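Local coordinates for periplasmic divalent cation tolerance protein (Synechococcus elongatus, PDB 6GDX) that possibly carries or signals small molecules as a trimeric PII-like protein, its family's supposed copper binding and metal tolerance role being in doubt, at residues D32-L37 against V114-A119; G57-V62 against M85-T90; T38-E43 against S103-A108; T65-C70 against E80-M85. All blocks are in the same frame, centred on the assembly; numbering follows the deposited sequence.

Contact 1: residues D32-L37 against V114-A119; sequences DLRLLL and VLTPIA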
loop_
_atom_site.group_PDB
_atom_site.type_symbol
_atom_site.label_atom_id
_atom_site.label_comp_id
_atom_site.label_asym_id
_atom_site.label_seq_id
_atom_site.Cartn_x
_atom_site.Cartn_y
_atom_site.Cartn_z
ATOM N N ASP B 32 14.702 -4.154 -9.121
ATOM C CA ASP B 32 14.040 -4.818 -10.232
ATOM C C ASP B 32 12.691 -5.453 -9.871
ATOM O O ASP B 32 12.102 -6.129 -10.702
ATOM C CB ASP B 32 14.959 -5.898 -10.822
ATOM N N LEU B 33 12.208 -5.241 -8.654
ATOM C CA LEU B 33 10.853 -5.704 -8.257
ATOM C C LEU B 33 9.863 -4.571 -8.457
ATOM O O LEU B 33 10.216 -3.386 -8.353
ATOM C CB LEU B 33 10.881 -6.166 -6.816
ATOM C CG LEU B 33 11.875 -7.277 -6.491
ATOM C CD1 LEU B 33 11.730 -7.669 -5.029
ATOM C CD2 LEU B 33 11.763 -8.490 -7.408
ATOM N N ARG B 34 8.614 -4.932 -8.702
ATOM C CA ARG B 34 7.565 -3.961 -8.971
ATOM C C ARG B 34 6.268 -4.423 -8.351
ATOM O O ARG B 34 5.971 -5.629 -8.324
ATOM C CB ARG B 34 7.334 -3.771 -10.464
ATOM C CG ARG B 34 8.505 -3.228 -11.245
ATOM C CD ARG B 34 8.745 -1.762 -10.922
ATOM N NE ARG B 34 9.779 -1.157 -11.753
ATOM C CZ ARG B 34 11.082 -1.257 -11.523
ATOM N NH1 ARG B 34 11.556 -2.001 -10.534
ATOM N NH2 ARG B 34 11.930 -0.610 -12.332
ATOM N N LEU B 35 5.482 -3.451 -7.884
ATOM C CA LEU B 35 4.091 -3.686 -7.437
ATOM C C LEU B 35 3.189 -2.894 -8.351
ATOM O O LEU B 35 3.247 -1.655 -8.359
ATOM C CB LEU B 35 3.883 -3.202 -6.020
ATOM C CG LEU B 35 4.713 -3.819 -4.928
ATOM C CD1 LEU B 35 4.494 -3.109 -3.593
ATOM C CD2 LEU B 35 4.433 -5.300 -4.805
ATOM N N LEU B 36 2.335 -3.554 -9.106
ATOM C CA LEU B 36 1.358 -2.871 -9.941
ATOM C C LEU B 36 0.036 -2.877 -9.203
ATOM O O LEU B 36 -0.483 -3.946 -8.833
ATOM C CB LEU B 36 1.280 -3.502 -11.318
ATOM C CG LEU B 36 0.321 -2.817 -12.284
ATOM C CD1 LEU B 36 0.783 -3.019 -13.726
ATOM C CD2 LEU B 36 -1.123 -3.261 -12.159
ATOM N N LEU B 37 -0.524 -1.682 -9.019
ATOM C CA LEU B 37 -1.796 -1.491 -8.319
ATOM C C LEU B 37 -2.879 -1.143 -9.297
ATOM O O LEU B 37 -2.712 -0.236 -10.136
ATOM C CB LEU B 37 -1.645 -0.346 -7.310
ATOM C CG LEU B 37 -0.467 -0.443 -6.345
ATOM C CD1 LEU B 37 -0.427 0.802 -5.465
ATOM C CD2 LEU B 37 -0.437 -1.726 -5.564
ATOM N N VAL B 114 2.353 2.056 -10.333
ATOM C CA VAL B 114 3.398 1.092 -10.070
ATOM C C VAL B 114 4.322 1.643 -9.017
ATOM O O VAL B 114 4.811 2.774 -9.152
ATOM C CB VAL B 114 4.152 0.765 -11.341
ATOM C CG1 VAL B 114 5.219 -0.288 -11.073
ATOM C CG2 VAL B 114 3.203 0.297 -12.425
ATOM N N LEU B 115 4.630 0.824 -8.016
ATOM C CA LEU B 115 5.602 1.145 -6.969
ATOM C C LEU B 115 6.828 0.261 -7.108
ATOM O O LEU B 115 6.728 -0.876 -7.572
ATOM C CB LEU B 115 5.015 0.938 -5.572
ATOM C CG LEU B 115 3.723 1.665 -5.256
ATOM C CD1 LEU B 115 3.245 1.291 -3.870
ATOM C CD2 LEU B 115 3.927 3.155 -5.317
ATOM N N THR B 116 7.977 0.781 -6.706
ATOM C CA THR B 116 9.225 0.010 -6.657
ATOM C C THR B 116 9.658 -0.158 -5.217
ATOM O O THR B 116 10.070 0.813 -4.566
ATOM C CB THR B 116 10.324 0.680 -7.493
ATOM O OG1 THR B 116 9.924 0.628 -8.873
ATOM C CG2 THR B 116 11.663 -0.031 -7.338
ATOM N N PRO B 117 9.609 -1.381 -4.695
ATOM C CA PRO B 117 10.239 -1.664 -3.396
ATOM C C PRO B 117 11.739 -1.431 -3.455
ATOM O O PRO B 117 12.398 -1.704 -4.458
ATOM C CB PRO B 117 9.895 -3.133 -3.156
ATOM C CG PRO B 117 8.713 -3.404 -4.055
ATOM C CD PRO B 117 8.987 -2.589 -5.260
ATOM N N ILE B 118 12.277 -0.866 -2.398
ATOM C CA ILE B 118 13.692 -0.533 -2.342
ATOM C C ILE B 118 14.512 -1.613 -1.682
ATOM O O ILE B 118 15.761 -1.575 -1.778
ATOM C CB ILE B 118 13.891 0.839 -1.597
ATOM C CG1 ILE B 118 13.550 0.747 -0.058
ATOM C CG2 ILE B 118 13.262 1.990 -2.369
ATOM C CD1 ILE B 118 14.673 0.557 0.903
ATOM N N ALA B 119 13.879 -2.563 -1.006
ATOM C CA ALA B 119 14.606 -3.666 -0.394
ATOM C C ALA B 119 13.661 -4.829 -0.258
ATOM O O ALA B 119 12.428 -4.703 -0.285
ATOM C CB ALA B 119 15.162 -3.279 0.966
HETATM O O HOH W 1 12.727 -3.127 -6.788
#

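Contact 2: residues G57-V62 against M85-T90; sequences GLAACV and MSFKTT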
loop_
_atom_site.group_PDB
_atom_site.type_symbol
_atom_site.label_atom_id
_atom_site.label_comp_id
_atom_site.label_asym_id
_atom_site.label_seq_id
_atom_site.Cartn_x
_atom_site.Cartn_y
_atom_site.Cartn_z
ATOM N N GLY B 57 2.193 -16.402 -15.870
ATOM C CA GLY B 57 3.557 -16.062 -15.515
ATOM C C GLY B 57 3.870 -14.588 -15.431
ATOM O O GLY B 57 5.039 -14.212 -15.481
ATOM N N LEU B 58 2.842 -13.756 -15.320
ATOM C CA LEU B 58 2.999 -12.298 -15.337
ATOM C C LEU B 58 3.166 -11.681 -13.946
ATOM O O LEU B 58 3.622 -10.542 -13.826
ATOM C CB LEU B 58 1.839 -11.661 -16.075
ATOM C CG LEU B 58 1.899 -11.938 -17.575
ATOM C CD1 LEU B 58 0.559 -11.566 -18.209
ATOM C CD2 LEU B 58 3.061 -11.216 -18.224
ATOM N N ALA B 59 2.784 -12.427 -12.915
ATOM C CA ALA B 59 2.929 -11.982 -11.531
ATOM C C ALA B 59 3.201 -13.199 -10.687
ATOM O O ALA B 59 2.667 -14.291 -10.969
ATOM C CB ALA B 59 1.692 -11.252 -11.024
ATOM N N ALA B 60 4.034 -13.070 -9.662
ATOM C CA ALA B 60 4.293 -14.161 -8.738
ATOM C C ALA B 60 3.232 -14.348 -7.695
ATOM O O ALA B 60 2.970 -15.456 -7.197
ATOM C CB ALA B 60 5.632 -13.944 -8.055
ATOM N N CYS B 61 2.641 -13.224 -7.291
ATOM C CA CYS B 61 1.599 -13.160 -6.263
ATOM C C CYS B 61 0.697 -11.996 -6.640
ATOM O O CYS B 61 1.198 -10.974 -7.129
ATOM C CB CYS B 61 2.175 -12.926 -4.861
ATOM S SG CYS B 61 0.913 -12.706 -3.592
ATOM N N VAL B 62 -0.587 -12.122 -6.343
ATOM C CA VAL B 62 -1.509 -11.025 -6.454
ATOM C C VAL B 62 -2.337 -10.992 -5.196
ATOM O O VAL B 62 -2.906 -12.038 -4.821
ATOM C CB VAL B 62 -2.430 -11.160 -7.673
ATOM C CG1 VAL B 62 -3.315 -9.929 -7.840
ATOM C CG2 VAL B 62 -1.637 -11.433 -8.929
ATOM N N MET B 85 -6.193 -4.426 -6.076
ATOM C CA MET B 85 -5.286 -5.495 -6.437
ATOM C C MET B 85 -3.853 -5.011 -6.443
ATOM O O MET B 85 -3.585 -3.869 -6.854
ATOM C CB MET B 85 -5.660 -6.039 -7.810
ATOM C CG MET B 85 -7.103 -6.462 -7.899
ATOM S SD MET B 85 -7.534 -7.235 -9.493
ATOM C CE MET B 85 -6.627 -8.761 -9.329
ATOM N N SER B 86 -2.954 -5.847 -5.960
ATOM C CA SER B 86 -1.526 -5.576 -5.964
ATOM C C SER B 86 -0.819 -6.767 -6.576
ATOM O O SER B 86 -0.818 -7.865 -5.997
ATOM C CB SER B 86 -1.039 -5.332 -4.548
ATOM O OG SER B 86 0.355 -5.259 -4.498
ATOM N N PHE B 87 -0.247 -6.557 -7.735
ATOM C CA PHE B 87 0.455 -7.582 -8.503
ATOM C C PHE B 87 1.946 -7.447 -8.218
ATOM O O PHE B 87 2.561 -6.396 -8.472
ATOM C CB PHE B 87 0.249 -7.397 -10.012
ATOM C CG PHE B 87 -1.164 -7.617 -10.503
ATOM C CD1 PHE B 87 -2.173 -6.685 -10.275
ATOM C CD2 PHE B 87 -1.483 -8.741 -11.235
ATOM C CE1 PHE B 87 -3.455 -6.902 -10.729
ATOM C CE2 PHE B 87 -2.769 -8.953 -11.709
ATOM C CZ PHE B 87 -3.751 -8.019 -11.486
ATOM N N LYS B 88 2.550 -8.519 -7.714
ATOM C CA LYS B 88 3.994 -8.564 -7.439
ATOM C C LYS B 88 4.681 -9.161 -8.644
ATOM O O LYS B 88 4.420 -10.335 -9.018
ATOM C CB LYS B 88 4.293 -9.462 -6.246
ATOM C CG LYS B 88 4.047 -8.892 -4.906
ATOM C CD LYS B 88 2.618 -8.529 -4.692
ATOM C CE LYS B 88 2.343 -8.353 -3.223
ATOM N NZ LYS B 88 0.984 -7.804 -3.025
ATOM N N THR B 89 5.571 -8.397 -9.259
ATOM C CA THR B 89 6.244 -8.834 -10.482
ATOM C C THR B 89 7.626 -8.249 -10.552
ATOM O O THR B 89 8.115 -7.624 -9.614
ATOM C CB THR B 89 5.342 -8.486 -11.689
ATOM O OG1 THR B 89 5.775 -9.194 -12.833
ATOM C CG2 THR B 89 5.251 -6.994 -11.983
ATOM N N THR B 90 8.278 -8.478 -11.677
ATOM C CA THR B 90 9.600 -7.918 -11.920
ATOM C C THR B 90 9.502 -6.843 -12.972
ATOM O O THR B 90 8.564 -6.767 -13.753
ATOM C CB THR B 90 10.547 -8.988 -12.455
ATOM O OG1 THR B 90 10.011 -9.499 -13.680
ATOM C CG2 THR B 90 10.776 -10.132 -11.467
#

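Contact 3: residues T38-E43 against S103-A108; sequences TTVSTE and SQHPYA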
loop_
_atom_site.group_PDB
_atom_site.type_symbol
_atom_site.label_atom_id
_atom_site.label_comp_id
_atom_site.label_asym_id
_atom_site.label_seq_id
_atom_site.Cartn_x
_atom_site.Cartn_y
_atom_site.Cartn_z
ATOM N N THR B 38 -3.988 -1.863 -9.218
ATOM C CA THR B 38 -5.176 -1.550 -9.999
ATOM C C THR B 38 -6.411 -1.916 -9.169
ATOM O O THR B 38 -6.283 -2.507 -8.092
ATOM C CB THR B 38 -5.171 -2.257 -11.358
ATOM O OG1 THR B 38 -6.238 -1.750 -12.170
ATOM C CG2 THR B 38 -5.287 -3.738 -11.237
ATOM N N THR B 39 -7.592 -1.552 -9.652
ATOM C CA THR B 39 -8.848 -1.937 -8.998
ATOM C C THR B 39 -9.769 -2.554 -10.020
ATOM O O THR B 39 -9.698 -2.266 -11.211
ATOM C CB THR B 39 -9.540 -0.752 -8.319
ATOM O OG1 THR B 39 -9.982 0.158 -9.307
ATOM C CG2 THR B 39 -8.639 -0.054 -7.335
ATOM N N VAL B 40 -10.664 -3.416 -9.518
ATOM C CA VAL B 40 -11.800 -3.915 -10.283
ATOM C C VAL B 40 -13.041 -3.768 -9.403
ATOM O O VAL B 40 -12.949 -3.358 -8.243
ATOM C CB VAL B 40 -11.602 -5.382 -10.716
ATOM C CG1 VAL B 40 -10.396 -5.523 -11.602
ATOM C CG2 VAL B 40 -11.489 -6.311 -9.514
ATOM N N SER B 41 -14.216 -4.070 -9.949
ATOM C CA SER B 41 -15.435 -3.830 -9.197
ATOM C C SER B 41 -15.762 -4.920 -8.179
ATOM O O SER B 41 -16.115 -4.588 -7.050
ATOM C CB SER B 41 -16.622 -3.646 -10.141
ATOM O OG SER B 41 -17.815 -3.444 -9.422
ATOM N N THR B 42 -15.657 -6.195 -8.564
ATOM C CA THR B 42 -16.170 -7.287 -7.727
ATOM C C THR B 42 -15.088 -8.262 -7.313
ATOM O O THR B 42 -14.030 -8.391 -7.960
ATOM C CB THR B 42 -17.284 -8.088 -8.426
ATOM O OG1 THR B 42 -16.681 -8.823 -9.479
ATOM C CG2 THR B 42 -18.394 -7.173 -8.966
ATOM N N GLU B 43 -15.342 -8.946 -6.214
ATOM C CA GLU B 43 -14.491 -10.012 -5.727
ATOM C C GLU B 43 -14.286 -11.088 -6.783
ATOM O O GLU B 43 -13.161 -11.518 -6.988
ATOM C CB GLU B 43 -15.052 -10.561 -4.437
ATOM C CG GLU B 43 -14.227 -11.670 -3.840
ATOM C CD GLU B 43 -14.841 -12.233 -2.577
ATOM O OE1 GLU B 43 -14.086 -12.557 -1.679
ATOM O OE2 GLU B 43 -16.080 -12.398 -2.469
ATOM N N SER B 103 -6.040 -5.853 -22.280
ATOM C CA SER B 103 -7.016 -6.769 -22.870
ATOM C C SER B 103 -7.904 -7.497 -21.880
ATOM O O SER B 103 -9.023 -7.840 -22.223
ATOM C CB SER B 103 -6.313 -7.823 -23.749
ATOM O OG SER B 103 -5.516 -8.715 -22.998
ATOM N N GLN B 104 -7.399 -7.784 -20.684
ATOM C CA GLN B 104 -8.053 -8.664 -19.735
ATOM C C GLN B 104 -8.751 -7.943 -18.593
ATOM O O GLN B 104 -9.662 -8.514 -17.987
ATOM C CB GLN B 104 -7.044 -9.678 -19.154
ATOM C CG GLN B 104 -6.358 -10.533 -20.210
ATOM C CD GLN B 104 -7.355 -11.267 -21.075
ATOM O OE1 GLN B 104 -8.231 -11.941 -20.554
ATOM N NE2 GLN B 104 -7.266 -11.087 -22.399
ATOM N N HIS B 105 -8.352 -6.708 -18.288
ATOM C CA HIS B 105 -8.981 -6.015 -17.160
ATOM C C HIS B 105 -10.443 -5.726 -17.518
ATOM O O HIS B 105 -10.754 -5.396 -18.677
ATOM C CB HIS B 105 -8.251 -4.706 -16.929
ATOM C CG HIS B 105 -8.563 -4.057 -15.625
ATOM N ND1 HIS B 105 -9.775 -3.476 -15.313
ATOM C CD2 HIS B 105 -7.762 -3.882 -14.551
ATOM C CE1 HIS B 105 -9.684 -2.949 -14.100
ATOM N NE2 HIS B 105 -8.470 -3.173 -13.622
ATOM N N PRO B 106 -11.367 -5.818 -16.550
ATOM C CA PRO B 106 -12.777 -5.526 -16.870
ATOM C C PRO B 106 -13.122 -4.057 -17.205
ATOM O O PRO B 106 -14.137 -3.792 -17.812
ATOM C CB PRO B 106 -13.534 -5.991 -15.610
ATOM C CG PRO B 106 -12.519 -5.941 -14.538
ATOM C CD PRO B 106 -11.221 -6.340 -15.174
ATOM N N TYR B 107 -12.288 -3.110 -16.792
ATOM C CA TYR B 107 -12.554 -1.693 -17.019
ATOM C C TYR B 107 -11.842 -1.244 -18.291
ATOM O O TYR B 107 -10.724 -1.676 -18.573
ATOM C CB TYR B 107 -11.987 -0.805 -15.893
ATOM C CG TYR B 107 -12.629 -0.922 -14.520
ATOM C CD1 TYR B 107 -13.708 -1.773 -14.260
ATOM C CD2 TYR B 107 -12.153 -0.142 -13.495
ATOM C CE1 TYR B 107 -14.275 -1.828 -12.996
ATOM C CE2 TYR B 107 -12.711 -0.185 -12.231
ATOM C CZ TYR B 107 -13.770 -1.021 -11.981
ATOM O OH TYR B 107 -14.303 -1.059 -10.703
ATOM N N ALA B 108 -12.478 -0.324 -19.014
ATOM C CA ALA B 108 -11.867 0.274 -20.214
ATOM C C ALA B 108 -10.668 1.153 -19.886
ATOM O O ALA B 108 -9.740 1.215 -20.672
ATOM C CB ALA B 108 -12.894 1.047 -21.028
#

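Contact 4: residues T65-C70 against E80-M85; sequences TPIQSC and ETEQQM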
loop_
_atom_site.group_PDB
_atom_site.type_symbol
_atom_site.label_atom_id
_atom_site.label_comp_id
_atom_site.label_asym_id
_atom_site.label_seq_id
_atom_site.Cartn_x
_atom_site.Cartn_y
_atom_site.Cartn_z
ATOM N N THR B 65 -7.902 -6.828 -1.866
ATOM C CA THR B 65 -8.386 -6.160 -0.649
ATOM C C THR B 65 -9.737 -5.467 -0.998
ATOM O O THR B 65 -9.685 -4.655 -1.899
ATOM C CB THR B 65 -7.310 -5.025 -0.241
ATOM O OG1 THR B 65 -5.993 -5.618 -0.118
ATOM C CG2 THR B 65 -7.666 -4.390 1.026
ATOM N N PRO B 66 -10.848 -5.641 -0.264
ATOM C CA PRO B 66 -12.027 -4.808 -0.573
ATOM C C PRO B 66 -11.821 -3.374 -0.104
ATOM O O PRO B 66 -11.324 -3.141 1.005
ATOM C CB PRO B 66 -13.142 -5.484 0.236
ATOM C CG PRO B 66 -12.475 -6.243 1.305
ATOM C CD PRO B 66 -11.123 -6.630 0.795
ATOM N N ILE B 67 -12.209 -2.425 -0.948
ATOM C CA ILE B 67 -12.075 -0.998 -0.661
ATOM C C ILE B 67 -13.366 -0.300 -1.065
ATOM O O ILE B 67 -14.266 -0.864 -1.697
ATOM C CB ILE B 67 -10.877 -0.365 -1.409
ATOM C CG1 ILE B 67 -11.075 -0.392 -2.921
ATOM C CG2 ILE B 67 -9.570 -1.019 -0.985
ATOM C CD1 ILE B 67 -10.121 0.504 -3.679
ATOM N N GLN B 68 -13.437 0.968 -0.683
ATOM C CA GLN B 68 -14.326 1.916 -1.324
ATOM C C GLN B 68 -13.468 2.934 -2.049
ATOM O O GLN B 68 -12.370 3.292 -1.572
ATOM C CB GLN B 68 -15.185 2.635 -0.288
ATOM C CG GLN B 68 -16.155 1.734 0.408
ATOM C CD GLN B 68 -16.803 2.372 1.621
ATOM O OE1 GLN B 68 -16.912 3.579 1.731
ATOM N NE2 GLN B 68 -17.281 1.538 2.526
ATOM N N SER B 69 -13.915 3.381 -3.215
ATOM C CA SER B 69 -13.225 4.395 -4.021
ATOM C C SER B 69 -14.158 5.565 -4.275
ATOM O O SER B 69 -15.291 5.357 -4.712
ATOM C CB SER B 69 -12.872 3.800 -5.358
ATOM O OG SER B 69 -11.948 2.766 -5.161
ATOM N N CYS B 70 -13.658 6.763 -3.995
ATOM C CA CYS B 70 -14.371 8.006 -4.215
ATOM C C CYS B 70 -13.687 8.810 -5.313
ATOM O O CYS B 70 -12.462 9.014 -5.262
ATOM C CB CYS B 70 -14.369 8.782 -2.913
ATOM S SG CYS B 70 -15.274 10.349 -3.022
ATOM N N GLU B 80 -17.885 4.017 -4.664
ATOM C CA GLU B 80 -18.258 2.663 -5.094
ATOM C C GLU B 80 -17.381 1.668 -4.391
ATOM O O GLU B 80 -16.204 1.937 -4.091
ATOM C CB GLU B 80 -18.068 2.504 -6.600
ATOM C CG GLU B 80 -18.912 3.458 -7.456
ATOM C CD GLU B 80 -20.424 3.333 -7.293
ATOM O OE1 GLU B 80 -20.955 2.301 -6.818
ATOM O OE2 GLU B 80 -21.110 4.313 -7.664
ATOM N N THR B 81 -17.912 0.473 -4.191
ATOM C CA THR B 81 -17.082 -0.628 -3.712
ATOM C C THR B 81 -16.246 -1.155 -4.839
ATOM O O THR B 81 -16.694 -1.277 -5.984
ATOM C CB THR B 81 -17.942 -1.747 -3.132
ATOM O OG1 THR B 81 -18.882 -2.170 -4.109
ATOM C CG2 THR B 81 -18.629 -1.273 -1.890
ATOM N N GLU B 82 -15.003 -1.455 -4.519
ATOM C CA GLU B 82 -14.048 -2.009 -5.477
ATOM C C GLU B 82 -13.164 -2.997 -4.746
ATOM O O GLU B 82 -13.218 -3.157 -3.523
ATOM C CB GLU B 82 -13.225 -0.916 -6.154
ATOM C CG GLU B 82 -13.997 -0.020 -7.094
ATOM C CD GLU B 82 -13.112 0.831 -7.985
ATOM O OE1 GLU B 82 -12.105 1.321 -7.482
ATOM O OE2 GLU B 82 -13.452 1.010 -9.196
ATOM N N GLN B 83 -12.344 -3.688 -5.533
ATOM C CA GLN B 83 -11.306 -4.556 -4.994
ATOM C C GLN B 83 -9.987 -3.948 -5.413
ATOM O O GLN B 83 -9.727 -3.793 -6.620
ATOM C CB GLN B 83 -11.409 -5.955 -5.576
ATOM C CG GLN B 83 -12.758 -6.619 -5.275
ATOM C CD GLN B 83 -12.893 -7.076 -3.841
ATOM O OE1 GLN B 83 -11.960 -7.615 -3.260
ATOM N NE2 GLN B 83 -14.059 -6.890 -3.268
ATOM N N GLN B 84 -9.135 -3.620 -4.453
ATOM C CA GLN B 84 -7.777 -3.204 -4.738
ATOM C C GLN B 84 -6.936 -4.443 -4.995
ATOM O O GLN B 84 -6.907 -5.367 -4.173
ATOM C CB GLN B 84 -7.196 -2.431 -3.548
ATOM C CG GLN B 84 -5.772 -1.934 -3.735
ATOM C CD GLN B 84 -5.731 -0.803 -4.719
ATOM O OE1 GLN B 84 -6.349 0.235 -4.474
ATOM N NE2 GLN B 84 -5.060 -0.982 -5.851
ATOM N N MET B 85 -6.193 -4.426 -6.076
ATOM C CA MET B 85 -5.286 -5.495 -6.437
ATOM C C MET B 85 -3.853 -5.011 -6.443
ATOM O O MET B 85 -3.585 -3.869 -6.854
ATOM C CB MET B 85 -5.660 -6.039 -7.810
ATOM C CG MET B 85 -7.103 -6.462 -7.899
ATOM S SD MET B 85 -7.534 -7.235 -9.493
ATOM C CE MET B 85 -6.627 -8.761 -9.329
HETATM O O HOH W 2 -4.460 -5.601 -2.519
#

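Contact 1: residues D32-L37 against V114-A119
The ferredoxin-like sheet joins strand 33-40 to the short strand 113-115 antiparallel, through the pair Leu35 and Leu115. Leu35 N donates to Leu115 O and Leu115 N to Leu35 O, both over 2.9 Å and nearly straight. The next pair, Leu36 with Val114, is non-hydrogen-bonded, and Val114 CA makes a C-H...O contact of 3.2 Å to Leu35 O. On the face that carries Leu35 and Leu115, Leu37 CD1 meets Leu115 CD1 at 4.0 Å, and the ring of Pro117 lies against Leu35, CG to CG 4.1 Å, while its CD rests on Leu33 O. Arg34 projects from the other face, alongside Thr116 and pointing the same way. Its CG stands beside the backbone N (chi1 -62°) and the chain folds at chi2 (-71°), which lays CD on Val114 CG1 and sets Thr116 OG1 over one guanidinium face, toward its rim; the two do not hydrogen bond. NH1 turns back to Leu33 O, 2.9 Å away in the guanidinium plane but above the carbonyl plane, and also binds Ala31 O. Past Thr116 the backbones part, and a water accepts a hydrogen bond from Leu33 N and donates one to Pro117 O at 2.7 Å. Leu113 of the second subunit packs on Leu35 and Pro117, and Leu115 meets Leu115 of the third. These are the central first strand and the fourth strand, outermost within the chain, of a ferredoxin-like fold, whose sheet runs on into the PII-like trimer as Val114 pairs with the third subunit.

Contact 2: residues G57-V62 against M85-T90
Val62 and Phe87 lie side by side at the apolar centre, a non-hydrogen-bonded pair on the helix-covered face of the sheet. Val62 CG1, anti to the backbone N (chi1 -175°), stands over the middle of the Phe87 ring, 3.9 Å from the centroid and only 4° off the normal, a CH-pi contact; its CG2 touches Phe87 CD2 at 3.5 Å. The Met85 chain turns at its thioether (chi3 70°) and brings CE to 3.8 Å from Val62 CG1, while Ala59 CB sits near the ring plane at the edge, 4.1 Å from Phe87 CD2. Ala50 and Val54 of helix 43-55 cover Val62, and Leu97 of helix 91-104 reaches Phe87. Farther out the backbones take over: Lys88 N donates to Cys61 O at 2.9 Å and Ala60 N to Lys88 O at 2.8 Å. Ala60 and Cys61 thus share one partner residue, and Cys61 N, although buried, finds no hydrogen-bond partner. At the polar edge Thr89 OG1 donates to Leu58 O, 2.7 Å away and tilted from the carbonyl plane. On the opposite face the Lys88 chain runs past Cys61 O, and its NZ binds Ser86 OG at 3.0 Å, with a weaker bond to Ser86 O. Cys61 and Val62 also pair with a strand of the second subunit. The whole is the open end of the long hairpin of a ferredoxin-like fold, with helices packed on one face of the sheet.

Contact 3: residues T38-E43 against S103-A108
His105 reaches across from the end of helix 91-104 to Thr38, Thr39 and Val40 on strand 33-40. From CB, CG continues anti to the backbone N (chi1 -166°), which sends the ring toward the strand. ND1 bonds within its own segment, accepting from Tyr107 N at 2.9 Å, in the ring plane, so the turn after the helix fixes the rotation of the imidazole. CD2 passes beside Thr38 OG1, and CE1 lies 3.0 Å from Thr39 O. At the tip NE2 donates to Thr38 OG1 over 3.0 Å, the hydroxyl tilted 27° from the ring plane; a second bond, to Thr39 O at 2.9 Å, lies in plane but is bent and weak. Over one face comes Val40 CG1 in a CH-pi contact, and the same methyl meets Pro106 CG at 3.6 Å, the two side chains crossing at about a right angle. The Tyr107 ring comes close to the backbone of Thr39 to Ser41, with OH 3.1 Å from Ser41 N in poor geometry; its hydrogen bond goes to Glu82 OE2, and Ser41 N is bonded to Glu45 OE1. Thr38 OG1 is also bonded to Glu111 O, tying in the loop that follows. The loop after helix 91-104 is thereby fastened to the end of strand 33-40, with helix 43-55 against Val40 and Pro106, and strand 76-90 against Thr38 to Val40.

Contact 4: residues T65-C70 against E80-M85
Thr65 opens the segment in a hydrogen-bonded pair with Gln84: Thr65 N donates to Gln84 O at 2.9 Å and Gln84 N to Thr65 O at 2.8 Å, while a water joins Thr65 OG1 to Gln84 O. Pro66 has no N-H to give and occupies a non-hydrogen-bonded position opposite Gln83, whose chain bends (chi2 -74°) to bring NE2 to 3.9 Å from Pro66 CB. Ile67 N then donates to Glu82 O at 2.9 Å, and Ile67 O takes Glu82 N in return. CG1 of Ile67, set between backbone N and carbonyl carbon (chi1 65°), touches Glu82 O at 3.5 Å, and CG2 lies 3.8 Å from Gln84 CB. Gln68 faces Thr81, but its amide leads away to Glu43 and Gln47 of the third subunit. Ser69 N donates to Glu80 O at 2.8 Å, and Ser69 O accepts Glu80 N. In one of its two conformers, Ser69 OG also donates to Glu82 OE1 over 2.7 Å, from above the carboxylate plane. Thr39 OG1 binds the same oxygen and Tyr107 OH the other, so up to three hydroxyls hold this buried carboxylate, which would probably favour its charged form. Bis-Tris, probably from the crystallisation liquor, bonds weakly to OE2 and may mark a pocket. Paired in this way, the strands form an antiparallel beta hairpin, the long one of the CutA fold, and Gln68 to Cys70 extend its sheet into the third subunit.

How the contacts relate
All four contacts belong to one antiparallel sheet, ordered 61-73, 76-90, 33-40, 113-115, and the helices that cover it. Contact 1 closes the longest loop; contact 3 is nested inside it, then contact 2, then contact 4. Contacts 2 and 4 share Met85, contact 2 at the open end of the hairpin and contact 4 nearer its turn, centres 18 Å apart. Contacts 1 and 3 divide strand 33-40 between them, 20 Å apart on opposite sides of the chain's centre. Contacts 3 and 4, 11 Å apart, meet at Tyr107 and Glu82. The sheet thus joins a possible small-molecule pocket, occupied here by Bis-Tris, to the subunit interfaces, which would fit a carrier or signalling role.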